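Local atomic coordinates of uncharacterized protein (PDB entry 4NZK), a protein that is of unknown function but belongs to the DHHW family of the SGNH hydrolase clan, which suggests, without establishing, a hydrolase-like role. Residues L63-D68 with E117-Y122; A176-E179 with P184-E187; T262-D267 with I305-I310. All blocks are in the same frame, centred on the assembly; numbering follows the deposited sequence.

Contact 1. Residues L63-D68 with E117-Y122; sequences LVVDID and EGYEKY
Leu63 carries its CG opposite the backbone N (chi1 175°), lifting both methyls off the strand, and Tyr119 has its CG opposite the carbonyl carbon (chi1 -69°), which swings the phenol from its loop to meet them. The two side chains cross at about a right angle. Leu63 CD2 stands almost plumb over the middle of one ring face, 3.8 Å from the Tyr119 centroid and 7° off the normal, a CH-pi contact shared nearly evenly by the six ring carbons. The other methyl is displaced toward the hydroxyl end, with Leu63 CD1 3.6 Å from Tyr119 CE1. Val65 comes only loosely near, its CG2 4.4 Å from Tyr119 OH. No hydrogen bond crosses the contact. Within the loop, Tyr122 N donates to Tyr119 O at 2.9 Å, closing a short turn that starts at Tyr119. Strand 62-67 is the central member of a three-stranded antiparallel sheet, between 53-59 and 70-75, and the tyrosine belongs to the loop joining helices 111-114 and 126-136. Leu63 also touches Leu115 and Gln58, and Tyr122 rests on Gln58 too, so the loop packs against both strands 53-59 and 62-67.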
loop_
_atom_site.group_PDB
_atom_site.type_symbol
_atom_site.label_atom_id
_atom_site.label_comp_id
_atom_site.label_asym_id
_atom_site.label_seq_id
_atom_site.Cartn_x
_atom_site.Cartn_y
_atom_site.Cartn_z
ATOM N N LEU A 63 18.154 1.817 -9.902
ATOM C CA LEU A 63 19.518 2.185 -9.514
ATOM C C LEU A 63 19.937 1.302 -8.355
ATOM O O LEU A 63 19.254 1.220 -7.336
ATOM C CB LEU A 63 19.528 3.651 -9.065
ATOM C CG LEU A 63 20.844 4.215 -8.489
ATOM C CD1 LEU A 63 21.919 4.270 -9.566
ATOM C CD2 LEU A 63 20.688 5.584 -7.845
ATOM N N VAL A 64 21.090 0.659 -8.514
ATOM C CA VAL A 64 21.745 -0.040 -7.449
ATOM C C VAL A 64 22.893 0.843 -6.998
ATOM O O VAL A 64 23.762 1.196 -7.793
ATOM C CB VAL A 64 22.253 -1.392 -7.899
ATOM C CG1 VAL A 64 23.003 -2.076 -6.757
ATOM C CG2 VAL A 64 21.101 -2.248 -8.357
ATOM N N VAL A 65 22.895 1.202 -5.721
ATOM C CA VAL A 65 23.900 2.137 -5.214
ATOM C C VAL A 65 24.137 1.917 -3.731
ATOM O O VAL A 65 23.240 1.494 -3.017
ATOM C CB VAL A 65 23.426 3.581 -5.499
ATOM C CG1 VAL A 65 22.098 3.866 -4.812
ATOM C CG2 VAL A 65 24.482 4.635 -5.179
ATOM N N ASP A 66 25.378 2.144 -3.285
ATOM C CA ASP A 66 25.675 2.037 -1.870
ATOM C C ASP A 66 25.556 3.401 -1.195
ATOM O O ASP A 66 26.090 4.411 -1.671
ATOM C CB ASP A 66 27.074 1.444 -1.650
ATOM C CG ASP A 66 27.177 -0.037 -2.018
ATOM O OD1 ASP A 66 26.232 -0.608 -2.579
ATOM O OD2 ASP A 66 28.241 -0.640 -1.746
ATOM N N ILE A 67 24.826 3.424 -0.099
ATOM C CA ILE A 67 24.612 4.655 0.665
ATOM C C ILE A 67 24.898 4.353 2.124
ATOM O O ILE A 67 24.270 3.466 2.708
ATOM C CB ILE A 67 23.156 5.140 0.552
ATOM C CG1 ILE A 67 22.745 5.358 -0.903
ATOM C CG2 ILE A 67 22.968 6.450 1.327
ATOM C CD1 ILE A 67 21.251 5.644 -1.084
ATOM N N ASP A 68 25.873 5.064 2.690
ATOM C CA ASP A 68 26.226 4.894 4.100
ATOM C C ASP A 68 26.468 3.427 4.454
ATOM O O ASP A 68 25.984 2.918 5.475
ATOM C CB ASP A 68 25.124 5.515 4.980
ATOM C CG ASP A 68 24.985 7.041 4.773
ATOM O OD1 ASP A 68 26.013 7.725 4.488
ATOM O OD2 ASP A 68 23.846 7.552 4.913
ATOM N N GLU A 117 22.793 12.173 -4.029
ATOM C CA GLU A 117 23.122 13.370 -4.786
ATOM C C GLU A 117 23.633 13.003 -6.175
ATOM O O GLU A 117 24.314 11.987 -6.365
ATOM C CB GLU A 117 24.143 14.235 -4.042
ATOM C CG GLU A 117 25.532 13.630 -3.971
ATOM N N GLY A 118 23.269 13.828 -7.150
ATOM C CA GLY A 118 23.747 13.622 -8.506
ATOM C C GLY A 118 22.842 12.832 -9.417
ATOM O O GLY A 118 23.139 12.708 -10.593
ATOM N N TYR A 119 21.723 12.316 -8.902
ATOM C CA TYR A 119 20.832 11.535 -9.742
ATOM C C TYR A 119 19.542 12.248 -10.096
ATOM O O TYR A 119 18.660 11.608 -10.653
ATOM C CB TYR A 119 20.513 10.177 -9.068
ATOM C CG TYR A 119 21.705 9.274 -9.028
ATOM C CD1 TYR A 119 22.007 8.451 -10.108
ATOM C CD2 TYR A 119 22.573 9.277 -7.947
ATOM C CE1 TYR A 119 23.108 7.623 -10.087
ATOM C CE2 TYR A 119 23.676 8.454 -7.924
ATOM C CZ TYR A 119 23.939 7.635 -9.009
ATOM O OH TYR A 119 25.048 6.820 -8.984
ATOM N N GLU A 120 19.459 13.551 -9.801
ATOM C CA GLU A 120 18.275 14.363 -10.051
ATOM C C GLU A 120 17.804 14.285 -11.517
ATOM O O GLU A 120 16.591 14.244 -11.771
ATOM C CB GLU A 120 18.514 15.835 -9.628
ATOM C CG GLU A 120 18.786 16.047 -8.122
ATOM C CD GLU A 120 20.238 15.794 -7.662
ATOM O OE1 GLU A 120 21.123 15.452 -8.486
ATOM O OE2 GLU A 120 20.511 15.933 -6.442
ATOM N N LYS A 121 18.741 14.210 -12.461
ATOM C CA LYS A 121 18.396 14.173 -13.877
ATOM C C LYS A 121 17.763 12.832 -14.331
ATOM O O LYS A 121 17.234 12.730 -15.446
ATOM C CB LYS A 121 19.602 14.597 -14.757
ATOM C CG LYS A 121 20.698 13.555 -14.904
ATOM C CD LYS A 121 22.039 14.192 -15.314
ATOM C CE LYS A 121 22.914 13.238 -16.096
ATOM N NZ LYS A 121 24.339 13.684 -16.167
ATOM N N TYR A 122 17.793 11.828 -13.443
ATOM C CA TYR A 122 17.257 10.509 -13.732
ATOM C C TYR A 122 15.994 10.169 -12.962
ATOM O O TYR A 122 15.523 9.042 -13.043
ATOM C CB TYR A 122 18.288 9.422 -13.425
ATOM C CG TYR A 122 19.599 9.601 -14.151
ATOM C CD1 TYR A 122 19.694 9.435 -15.531
ATOM C CD2 TYR A 122 20.760 9.924 -13.441
ATOM C CE1 TYR A 122 20.918 9.591 -16.183
ATOM C CE2 TYR A 122 21.966 10.089 -14.080
ATOM C CZ TYR A 122 22.035 9.934 -15.446
ATOM O OH TYR A 122 23.273 10.105 -16.044
#

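Contact 2. Residues A176-E179 with P184-E187; sequences AFCE and PVKE
Cys178 and Val185 meet as the chain doubles back after helix 167-180, and a single methyl, Val185 CG1, makes the side-chain contact, while Pro184 comes up to the helix by its backbone. Val185 CG1 lies opposite the carbonyl carbon and beside the backbone N (chi1 -58°), the setting that turns it to the helix; it is 3.8 Å from Cys178 CB and equally 3.8 Å from Cys178 SG. The other methyl, CG2, takes the place between the backbone N and the carbonyl carbon and makes no close approach to the helix segment. On the helix side, Cys178 SG is likewise opposite its carbonyl carbon (chi1 -74°), so that sulfur and CB together offer a short apolar flank to the single methyl. The backbones themselves are close: the CA atoms of Cys178 and Pro184 are 4.7 Å apart, and Cys178 O is 3.7 Å from Pro184 N. Proline has no N-H to donate, so this approach is simple packing, and no hydrogen bond links the segments. Residues 184-187 run extended in a polyproline II-like conformation, which draws Lys186 and Glu187 away from the helix segment. Further along, Lys186 O accepts a hydrogen bond from Tyr171 OH, tying the departing chain to an earlier part of the helix, where Val185 also touches Tyr171 and Lys175. Cys178 itself packs on Phe298, and its neighbour Phe177 meets Phe103 edge-to-face and also Phe298. The contact thus lies at the end of helix 167-180, where the chain leaves for strand 192-199, with Phe177 directed to the aromatic residues of the interior.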
loop_
_atom_site.group_PDB
_atom_site.type_symbol
_atom_site.label_atom_id
_atom_site.label_comp_id
_atom_site.label_asym_id
_atom_site.label_seq_id
_atom_site.Cartn_x
_atom_site.Cartn_y
_atom_site.Cartn_z
ATOM N N ALA A 176 -1.971 8.779 8.991
ATOM C CA ALA A 176 -2.462 10.001 8.355
ATOM C C ALA A 176 -3.922 9.823 7.907
ATOM O O ALA A 176 -4.743 10.730 8.039
ATOM C CB ALA A 176 -1.610 10.358 7.159
ATOM N N PHE A 177 -4.213 8.662 7.326
ATOM C CA PHE A 177 -5.584 8.361 6.898
ATOM C C PHE A 177 -6.546 8.298 8.064
ATOM O O PHE A 177 -7.607 8.922 8.030
ATOM C CB PHE A 177 -5.638 7.082 6.081
ATOM C CG PHE A 177 -7.021 6.513 5.964
ATOM C CD1 PHE A 177 -7.995 7.165 5.268
ATOM C CD2 PHE A 177 -7.327 5.310 6.571
ATOM C CE1 PHE A 177 -9.283 6.621 5.211
ATOM C CE2 PHE A 177 -8.583 4.797 6.540
ATOM C CZ PHE A 177 -9.576 5.448 5.839
ATOM N N CYS A 178 -6.159 7.557 9.094
ATOM C CA CYS A 178 -7.023 7.364 10.253
ATOM C C CYS A 178 -7.315 8.684 10.975
ATOM O O CYS A 178 -8.438 8.894 11.492
ATOM C CB CYS A 178 -6.477 6.315 11.207
ATOM S SG CYS A 178 -6.676 4.635 10.537
ATOM N N GLU A 179 -6.351 9.598 10.944
ATOM C CA GLU A 179 -6.552 10.927 11.547
ATOM C C GLU A 179 -7.628 11.674 10.754
ATOM O O GLU A 179 -8.569 12.224 11.338
ATOM C CB GLU A 179 -5.250 11.731 11.587
ATOM C CG GLU A 179 -5.394 13.093 12.232
ATOM N N PRO A 184 -8.380 7.696 14.954
ATOM C CA PRO A 184 -6.903 7.622 14.988
ATOM C C PRO A 184 -6.331 6.300 15.462
ATOM O O PRO A 184 -6.946 5.624 16.291
ATOM C CB PRO A 184 -6.500 8.746 15.936
ATOM C CG PRO A 184 -7.738 9.255 16.521
ATOM C CD PRO A 184 -8.889 8.857 15.685
ATOM N N VAL A 185 -5.157 5.953 14.916
ATOM C CA VAL A 185 -4.445 4.750 15.290
ATOM C C VAL A 185 -3.943 4.831 16.737
ATOM O O VAL A 185 -3.827 5.917 17.344
ATOM C CB VAL A 185 -3.244 4.464 14.360
ATOM C CG1 VAL A 185 -3.708 4.337 12.908
ATOM C CG2 VAL A 185 -2.172 5.538 14.485
ATOM N N LYS A 186 -3.716 3.648 17.286
ATOM C CA LYS A 186 -3.009 3.533 18.542
ATOM C C LYS A 186 -1.513 3.632 18.305
ATOM O O LYS A 186 -1.022 3.515 17.175
ATOM C CB LYS A 186 -3.339 2.208 19.209
ATOM C CG LYS A 186 -4.801 2.030 19.574
ATOM C CD LYS A 186 -5.003 0.749 20.378
ATOM C CE LYS A 186 -6.440 0.455 20.721
ATOM N NZ LYS A 186 -7.032 1.534 21.550
ATOM N N GLU A 187 -0.802 3.831 19.406
ATOM C CA GLU A 187 0.635 3.834 19.420
ATOM C C GLU A 187 1.187 2.487 18.948
ATOM O O GLU A 187 0.612 1.444 19.230
ATOM C CB GLU A 187 1.052 4.150 20.882
ATOM C CG GLU A 187 0.252 5.369 21.430
ATOM C CD GLU A 187 -1.108 5.299 22.337
ATOM O OE1 GLU A 187 -2.343 4.808 22.265
ATOM O OE2 GLU A 187 -0.901 6.153 23.209
#

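Contact 3. Residues T262-D267 with I305-I310; sequences TFMGGD and IYVCDI. With EDO (1,2-ethanediol), chain B.
Met264, a selenomethionine, and Val307 supply the apolar half of the contact. In the conformer given here, one of two modelled for this residue, Met264 SE is 4.0 Å from Val307 CG2, the two side chains crossing obliquely, and the bend at chi3 (-76°) brings the terminal CE near Val307 CG1; this packing is less certain than the charged part. Val271, on strand 270-275, also touches Met264. The charged half pairs Asp267 with Asp309. Asp309 CG is anti to the backbone N (chi1 -162°), which directs the carboxylate to the loop, and its OD2 lies 3.5 Å from Asp267 CB. The two acids come closest at Asp267 OD1 and Asp309 OD2, 3.8 Å apart, their planes turned by 42°. Two cations from outside the segments serve both: Lys287 NZ forms salt bridges with Asp267 OD1 and Asp309 OD2, and Arg311 reaches Asp309 OD1 through NE and Asp267 OD2 through NH2. Asn292 ND2 adds a hydrogen bond to Asp267 OD1. A 1,2-ethanediol, probably from the crystallisation liquor, sits between loop and strand as the third element. Its O1 donates to Gly266 O at 3.0 Å and its O2 to Asp267 O at 2.7 Å, while Lys287 NZ binds the diol as well. Its C2 packs on the apolar part, 3.9 Å from Val307 CG1. No hydrogen bond directly joins the loop to strand 304-309 here. All four carboxylate oxygens nevertheless have cationic partners, so the proximity of two acids is probably well compensated. The chemistry is that of an acid pair bridged by Lys287 and Arg311 beside a small polar site that can accept a diol; whether it accommodates a natural ligand remains unknown.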
loop_
_atom_site.group_PDB
_atom_site.type_symbol
_atom_site.label_atom_id
_atom_site.label_comp_id
_atom_site.label_asym_id
_atom_site.label_seq_id
_atom_site.Cartn_x
_atom_site.Cartn_y
_atom_site.Cartn_z
ATOM N N THR A 262 3.575 -11.929 4.063
ATOM C CA THR A 262 3.011 -12.148 5.401
ATOM C C THR A 262 1.588 -11.547 5.496
ATOM O O THR A 262 0.719 -12.087 6.168
ATOM C CB THR A 262 3.916 -11.518 6.471
ATOM O OG1 THR A 262 5.209 -12.127 6.404
ATOM C CG2 THR A 262 3.331 -11.671 7.851
ATOM N N PHE A 263 1.366 -10.412 4.845
ATOM C CA PHE A 263 0.049 -9.761 4.874
ATOM C C PHE A 263 -0.914 -10.422 3.862
ATOM O O PHE A 263 -0.844 -10.178 2.660
ATOM C CB PHE A 263 0.195 -8.267 4.613
ATOM C CG PHE A 263 1.256 -7.635 5.481
ATOM C CD1 PHE A 263 1.197 -7.755 6.858
ATOM C CD2 PHE A 263 2.343 -6.998 4.915
ATOM C CE1 PHE A 263 2.216 -7.229 7.647
ATOM C CE2 PHE A 263 3.343 -6.462 5.669
ATOM C CZ PHE A 263 3.284 -6.568 7.050
HETATM N N MSE A 264 -1.761 -11.283 4.398
HETATM C CA MSE A 264 -2.837 -11.986 3.701
HETATM C C MSE A 264 -2.420 -12.928 2.597
HETATM O O MSE A 264 -3.275 -13.428 1.846
HETATM C CB MSE A 264 -3.842 -10.983 3.179
HETATM C CG MSE A 264 -4.354 -10.157 4.355
HETATM SE SE MSE A 264 -5.345 -8.591 3.733
HETATM C CE MSE A 264 -3.821 -7.486 3.171
ATOM N N GLY A 265 -1.112 -13.231 2.521
ATOM C CA GLY A 265 -0.594 -14.246 1.612
ATOM C C GLY A 265 -0.449 -13.922 0.142
ATOM O O GLY A 265 0.113 -14.701 -0.611
ATOM N N GLY A 266 -0.878 -12.751 -0.272
ATOM C CA GLY A 266 -0.931 -12.453 -1.703
ATOM C C GLY A 266 -2.088 -11.546 -2.013
ATOM O O GLY A 266 -2.810 -11.090 -1.082
ATOM N N ASP A 267 -2.292 -11.301 -3.313
ATOM C CA ASP A 267 -3.254 -10.289 -3.742
ATOM C C ASP A 267 -4.527 -10.757 -4.415
ATOM O O ASP A 267 -5.488 -9.979 -4.478
ATOM C CB ASP A 267 -2.574 -9.296 -4.688
ATOM C CG ASP A 267 -1.376 -8.593 -4.072
ATOM O OD1 ASP A 267 -1.465 -8.131 -2.921
ATOM O OD2 ASP A 267 -0.341 -8.463 -4.782
ATOM N N ILE A 305 -13.427 -4.318 7.756
ATOM C CA ILE A 305 -12.513 -3.925 6.710
ATOM C C ILE A 305 -12.597 -4.918 5.582
ATOM O O ILE A 305 -12.435 -6.111 5.798
ATOM C CB ILE A 305 -11.058 -3.816 7.204
ATOM C CG1 ILE A 305 -10.941 -2.831 8.381
ATOM C CG2 ILE A 305 -10.141 -3.337 6.091
ATOM C CD1 ILE A 305 -9.841 -3.178 9.330
ATOM N N TYR A 306 -12.816 -4.414 4.380
ATOM C CA TYR A 306 -12.782 -5.245 3.171
ATOM C C TYR A 306 -11.556 -4.838 2.367
ATOM O O TYR A 306 -11.369 -3.681 2.071
ATOM C CB TYR A 306 -14.046 -5.053 2.326
ATOM C CG TYR A 306 -15.307 -5.503 3.027
ATOM C CD1 TYR A 306 -15.861 -4.739 4.038
ATOM C CD2 TYR A 306 -15.959 -6.667 2.652
ATOM C CE1 TYR A 306 -17.011 -5.142 4.695
ATOM C CE2 TYR A 306 -17.126 -7.069 3.298
ATOM C CZ TYR A 306 -17.644 -6.292 4.304
ATOM O OH TYR A 306 -18.779 -6.700 4.959
ATOM N N VAL A 307 -10.744 -5.819 2.018
ATOM C CA VAL A 307 -9.474 -5.577 1.358
ATOM C C VAL A 307 -9.563 -6.145 -0.054
ATOM O O VAL A 307 -9.704 -7.363 -0.242
ATOM C CB VAL A 307 -8.278 -6.210 2.079
ATOM C CG1 VAL A 307 -6.978 -5.699 1.460
ATOM C CG2 VAL A 307 -8.308 -5.912 3.559
ATOM N N CYS A 308 -9.482 -5.246 -1.025
ATOM C CA CYS A 308 -9.618 -5.568 -2.432
ATOM C C CYS A 308 -8.475 -4.987 -3.242
ATOM O O CYS A 308 -8.009 -3.896 -2.972
ATOM C CB CYS A 308 -10.896 -4.935 -2.950
ATOM S SG CYS A 308 -12.413 -5.349 -2.029
ATOM N N ASP A 309 -8.047 -5.720 -4.257
ATOM C CA ASP A 309 -6.974 -5.291 -5.129
ATOM C C ASP A 309 -7.568 -4.833 -6.462
ATOM O O ASP A 309 -8.339 -5.556 -7.084
ATOM C CB ASP A 309 -5.991 -6.430 -5.395
ATOM C CG ASP A 309 -4.667 -5.913 -5.927
ATOM O OD1 ASP A 309 -4.641 -5.468 -7.116
ATOM O OD2 ASP A 309 -3.664 -5.963 -5.155
ATOM N N ILE A 310 -7.158 -3.654 -6.926
ATOM C CA ILE A 310 -7.684 -3.110 -8.181
ATOM C C ILE A 310 -7.374 -3.965 -9.412
ATOM O O ILE A 310 -8.016 -3.809 -10.431
ATOM C CB ILE A 310 -7.163 -1.681 -8.412
ATOM C CG1 ILE A 310 -5.636 -1.680 -8.600
ATOM C CG2 ILE A 310 -7.564 -0.769 -7.257
ATOM C CD1 ILE A 310 -5.031 -0.317 -8.761
HETATM C C1 EDO B . -5.507 -9.164 -0.221
HETATM O O1 EDO B . -4.244 -8.537 -0.378
HETATM C C2 EDO B . -6.597 -8.557 -1.125
HETATM O O2 EDO B . -6.076 -8.260 -2.415
#

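How the contacts relate
The contacts follow one another along the chain, each closing before the next opens. Contact 1 is the outlier: its centre is 33 Å from that of contact 2 and 32 Å from that of contact 3, on the small three-stranded antiparallel sheet, and it lies across the chain's centre from contact 3. Contacts 2 and 3 are nearer neighbours, with centres 20 Å and nearest atoms about 8 Å apart. Both lie by the main mixed sheet: strand 304-309 carries contact 3, Phe177 beside contact 2 packs on Phe103 of strand 101-107, and Phe298 touches both Cys178 and Ile305. Contact 1 therefore belongs to a peripheral sheet, and the other two to the body of the SGNH hydrolase-like fold.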